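Local atomic coordinates of NalD (Pseudomonas aeruginosa PAO1, PDB entry 5DAJ), a protein that represses the MexAB-OprM multidrug efflux pump as a secondary, TetR-family regulator that probably binds DNA, and binds novobiocin, which induces expression of the pump. Residues 11-14 / 15-19; 60-63 / 64-68. One frame throughout, in Å; residues are numbered along the deposited sequence.

Contact 1 (11-14 / 15-19); sequences TRTA and ILLAA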
loop_
_atom_site.group_PDB
_atom_site.type_symbol
_atom_site.label_atom_id
_atom_site.label_comp_id
_atom_site.label_asym_id
_atom_site.label_seq_id
_atom_site.Cartn_x
_atom_site.Cartn_y
_atom_site.Cartn_z
ATOM N N THR A 11 19.663 -24.205 10.741
ATOM C CA THR A 11 19.879 -23.019 11.580
ATOM C C THR A 11 19.345 -21.742 10.920
ATOM O O THR A 11 18.743 -20.897 11.588
ATOM C CB THR A 11 21.381 -22.807 11.895
ATOM O OG1 THR A 11 21.964 -24.040 12.342
ATOM C CG2 THR A 11 21.566 -21.758 12.974
ATOM N N ARG A 12 19.554 -21.619 9.611
ATOM C CA ARG A 12 19.019 -20.484 8.834
ATOM C C ARG A 12 17.490 -20.393 8.912
ATOM O O ARG A 12 16.929 -19.315 9.159
ATOM C CB ARG A 12 19.441 -20.580 7.360
ATOM C CG ARG A 12 20.758 -19.914 7.034
ATOM C CD ARG A 12 21.206 -20.176 5.613
ATOM N NE ARG A 12 20.212 -19.672 4.655
ATOM C CZ ARG A 12 20.119 -18.406 4.219
ATOM N NH1 ARG A 12 20.977 -17.464 4.626
ATOM N NH2 ARG A 12 19.157 -18.069 3.351
ATOM N N THR A 13 16.826 -21.516 8.659
ATOM C CA THR A 13 15.354 -21.579 8.691
ATOM C C THR A 13 14.818 -21.218 10.077
ATOM O O THR A 13 13.838 -20.468 10.190
ATOM C CB THR A 13 14.830 -22.975 8.304
ATOM O OG1 THR A 13 15.444 -23.398 7.081
ATOM C CG2 THR A 13 13.313 -22.956 8.118
ATOM N N ALA A 14 15.455 -21.770 11.110
ATOM C CA ALA A 14 15.076 -21.512 12.507
ATOM C C ALA A 14 15.109 -20.026 12.829
ATOM O O ALA A 14 14.159 -19.483 13.399
ATOM C CB ALA A 14 16.004 -22.254 13.448
ATOM N N ILE A 15 16.192 -19.379 12.417
ATOM C CA ILE A 15 16.363 -17.927 12.569
ATOM C C ILE A 15 15.256 -17.134 11.845
ATOM O O ILE A 15 14.693 -16.193 12.417
ATOM C CB ILE A 15 17.767 -17.459 12.083
ATOM C CG1 ILE A 15 18.847 -17.947 13.057
ATOM C CG2 ILE A 15 17.839 -15.940 11.963
ATOM C CD1 ILE A 15 20.267 -17.792 12.552
ATOM N N LEU A 16 14.973 -17.501 10.594
ATOM C CA LEU A 16 13.956 -16.804 9.789
ATOM C C LEU A 16 12.557 -16.952 10.363
ATOM O O LEU A 16 11.758 -15.999 10.328
ATOM C CB LEU A 16 13.979 -17.255 8.315
ATOM C CG LEU A 16 15.232 -16.840 7.533
ATOM C CD1 LEU A 16 15.231 -17.493 6.155
ATOM C CD2 LEU A 16 15.339 -15.325 7.389
ATOM N N LEU A 17 12.247 -18.149 10.845
ATOM C CA LEU A 17 10.953 -18.394 11.489
ATOM C C LEU A 17 10.777 -17.555 12.757
ATOM O O LEU A 17 9.710 -16.969 12.976
ATOM C CB LEU A 17 10.782 -19.877 11.831
ATOM C CG LEU A 17 10.302 -20.783 10.687
ATOM C CD1 LEU A 17 10.359 -22.235 11.128
ATOM C CD2 LEU A 17 8.889 -20.421 10.232
ATOM N N ALA A 18 11.824 -17.511 13.572
ATOM C CA ALA A 18 11.865 -16.682 14.786
ATOM C C ALA A 18 11.654 -15.203 14.479
ATOM O O ALA A 18 10.791 -14.553 15.071
ATOM C CB ALA A 18 13.188 -16.864 15.512
ATOM N N ALA A 19 12.410 -14.705 13.509
ATOM C CA ALA A 19 12.277 -13.323 13.043
ATOM C C ALA A 19 10.876 -13.012 12.495
ATOM O O ALA A 19 10.328 -11.927 12.733
ATOM C CB ALA A 19 13.324 -13.023 11.980
#
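Ile15 lies one helical turn beyond Thr11, and its N-H bonds to Thr11 O at 3.1 Å, the first of four successive i to i+4 bonds in this part of helix 6-26. Its side chain follows the same line. With CG1 beside the backbone N and anti to the carbonyl carbon (chi1 -70°), the longer branch runs back over the preceding turn, so that CG1 comes within 3.3 Å of Thr11 O. At the end of that branch CD1 meets the methyl of Thr11, a light touch of CD1 on CG2 at 4.2 Å, the two side chains crossing at a slant. Leu16 comes next and repeats the scheme: its N donates to Arg12 O at 3.0 Å, and CG rests 3.4 Å from that same Arg12 O. The Arg12 side chain itself leaves the turn, and its NH2 forms a salt bridge with Glu60. Leu17 N reaches Thr13 O at 2.9 Å. Leu17 CD1 and the Thr13 methyl CG2 are 4.3 Å apart on the exposed side of the helix, while Thr13 OG1 turns back to bond Glu9 O. Ala18 completes the set through its N-H to Ala14 O, with its CB close to that carbonyl oxygen, and Ala19 N bonds to Ile15 O. The buried side of the helix packs in the N-terminal, TetR-type DNA-binding domain, against the predicted helix-turn-helix (32-51) and the helix after it: Ile15 and Leu16 press on Phe51 of helix 44-51, Ile15 and Ala19 on Ile36 of helix 33-40, Ala18 on Ala40, and Leu16 and Ala19 on Leu57 of helix 54-63.

Contact 2 (60-63 / 64-68); sequences EMLN and QVRLP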
loop_
_atom_site.group_PDB
_atom_site.type_symbol
_atom_site.label_atom_id
_atom_site.label_comp_id
_atom_site.label_asym_id
_atom_site.label_seq_id
_atom_site.Cartn_x
_atom_site.Cartn_y
_atom_site.Cartn_z
ATOM N N GLU A 60 16.104 -11.807 2.739
ATOM C CA GLU A 60 16.123 -13.267 2.626
ATOM C C GLU A 60 14.771 -13.851 3.005
ATOM O O GLU A 60 14.325 -14.834 2.412
ATOM C CB GLU A 60 17.212 -13.870 3.522
ATOM C CG GLU A 60 18.629 -13.619 3.037
ATOM C CD GLU A 60 18.925 -14.282 1.701
ATOM O OE1 GLU A 60 18.795 -15.524 1.598
ATOM O OE2 GLU A 60 19.261 -13.541 0.745
HETATM N N MSE A 61 14.121 -13.226 3.981
HETATM C CA MSE A 61 12.793 -13.645 4.420
HETATM C C MSE A 61 11.794 -13.458 3.302
HETATM O O MSE A 61 11.063 -14.376 2.945
HETATM C CB MSE A 61 12.365 -12.868 5.667
HETATM C CG MSE A 61 11.048 -13.373 6.251
HETATM SE SE MSE A 61 10.467 -12.176 7.699
HETATM C CE MSE A 61 11.657 -13.049 8.970
ATOM N N LEU A 62 11.781 -12.285 2.700
ATOM C CA LEU A 62 10.885 -11.996 1.597
ATOM C C LEU A 62 11.082 -12.901 0.412
ATOM O O LEU A 62 10.163 -13.273 -0.241
ATOM C CB LEU A 62 11.063 -10.577 1.151
ATOM C CG LEU A 62 10.620 -9.552 2.161
ATOM C CD1 LEU A 62 11.183 -8.212 1.781
ATOM C CD2 LEU A 62 9.122 -9.483 2.183
ATOM N N ASN A 63 12.307 -13.237 0.130
ATOM C CA ASN A 63 12.652 -14.163 -0.960
ATOM C C ASN A 63 11.957 -15.511 -0.876
ATOM O O ASN A 63 11.663 -16.108 -1.910
ATOM C CB ASN A 63 14.160 -14.420 -1.002
ATOM C CG ASN A 63 14.931 -13.325 -1.683
ATOM O OD1 ASN A 63 14.364 -12.365 -2.214
ATOM N ND2 ASN A 63 16.255 -13.465 -1.671
ATOM N N GLN A 64 11.695 -15.975 0.349
ATOM C CA GLN A 64 10.947 -17.225 0.585
ATOM C C GLN A 64 9.561 -17.218 -0.084
ATOM O O GLN A 64 8.991 -18.273 -0.344
ATOM C CB GLN A 64 10.747 -17.473 2.090
ATOM C CG GLN A 64 12.018 -17.650 2.929
ATOM C CD GLN A 64 11.745 -17.745 4.430
ATOM O OE1 GLN A 64 12.061 -18.745 5.074
ATOM N NE2 GLN A 64 11.151 -16.699 4.991
ATOM N N VAL A 65 9.045 -16.020 -0.352
ATOM C CA VAL A 65 7.660 -15.768 -0.776
ATOM C C VAL A 65 7.496 -15.106 -2.167
ATOM O O VAL A 65 6.383 -15.030 -2.698
ATOM C CB VAL A 65 6.969 -14.964 0.363
ATOM C CG1 VAL A 65 6.065 -13.822 -0.121
ATOM C CG2 VAL A 65 6.234 -15.931 1.276
ATOM N N ARG A 66 8.595 -14.687 -2.784
ATOM C CA ARG A 66 8.595 -14.041 -4.108
ATOM C C ARG A 66 8.799 -14.941 -5.325
ATOM O O ARG A 66 9.643 -15.800 -5.297
ATOM C CB ARG A 66 9.748 -13.066 -4.173
ATOM C CG ARG A 66 9.532 -11.716 -3.548
ATOM C CD ARG A 66 10.722 -10.860 -3.907
ATOM N NE ARG A 66 10.982 -9.782 -2.981
ATOM C CZ ARG A 66 12.161 -9.578 -2.421
ATOM N NH1 ARG A 66 13.164 -10.389 -2.686
ATOM N NH2 ARG A 66 12.333 -8.577 -1.590
ATOM N N LEU A 67 8.055 -14.727 -6.406
ATOM C CA LEU A 67 8.240 -15.518 -7.645
ATOM C C LEU A 67 9.539 -15.091 -8.320
ATOM O O LEU A 67 9.754 -13.891 -8.517
ATOM C CB LEU A 67 7.072 -15.361 -8.660
ATOM C CG LEU A 67 5.856 -16.276 -8.465
ATOM C CD1 LEU A 67 4.643 -15.756 -9.226
ATOM C CD2 LEU A 67 6.166 -17.706 -8.886
ATOM N N PRO A 68 10.395 -16.062 -8.697
ATOM C CA PRO A 68 11.611 -15.693 -9.417
ATOM C C PRO A 68 11.307 -15.224 -10.856
ATOM O O PRO A 68 10.351 -15.710 -11.465
ATOM C CB PRO A 68 12.436 -16.986 -9.412
ATOM C CG PRO A 68 11.440 -18.084 -9.279
ATOM C CD PRO A 68 10.267 -17.524 -8.531
#
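Met61 O takes two bonds from Gln64, one from its backbone and one from its side chain, at the C-terminal end of helix 54-63. This is the fourth helix of a TetR-type DNA-binding domain, and here the chain leaves for the C-terminal region through the loop that leads to helix 69-76. The side-chain bond is the straighter: Gln64 NE2 donates to Met61 O at 3.1 Å, 160° at the hydrogen, in the carbonyl plane and on a lone pair, with the oxygen also close to the plane of the Gln64 amide. Gln64 N reaches the same Met61 O at 3.1 Å but from above the carbonyl plane, with a more bent N-H angle of 136°. The Gln64 chain gets there because CG sits beside its own backbone N (chi1 -62°) and the rest extends back along the helix, so the amide lies against the residue three positions earlier. Val65 N follows with an i to i+3 bond to Leu62 O at 3.0 Å. The turn loosens at Arg66, whose N makes only weak bonds to Leu62 O and Asn63 O.

Packing surrounds these bonds. The side chains of selenomethionine Met61 and Gln64 cross obliquely, Met61 CG 3.6 Å from Gln64 NE2, and Met61 continues to Ala19, Glu20 and Phe23 of helix 6-26. From helix 103-114, Ile108 meets both Leu62 and Gln64, while Lys105 touches Val65; the turn thus lies between helix 6-26 and helix 103-114. The Arg66 chain, extended from CG to NE, doubles back beside the helix and sets its guanidinium over Leu62. There Leu62 CB lies against one face of the group, toward its rim, and Leu62 CD1 is 3.6 Å from Arg66 NH2.

How the contacts relate
Both contacts are local, i to i+3 or i+4 in span, but one lies within a helix and the other at a helix end. In contact 1 Ile15, Leu16, Ala18 and Ala19 are buried while Thr13 and Leu17 are exposed; in contact 2 Met61 and Leu62 are buried and Asn63 exposed. Contact 1 is regular, its apolar branches following repeated backbone bonds. Contact 2, nearer the chain centre, is irregular, with a side-chain amide doubling a backbone bond. Helix 6-26 meets helix 54-63 and the turn after it: Arg12 NH2 bridges Glu60 OE1 at 3.1 Å, while Met61 CE packs on Ala19 CB and Leu16 CD1 on the Gln64 amide oxygen.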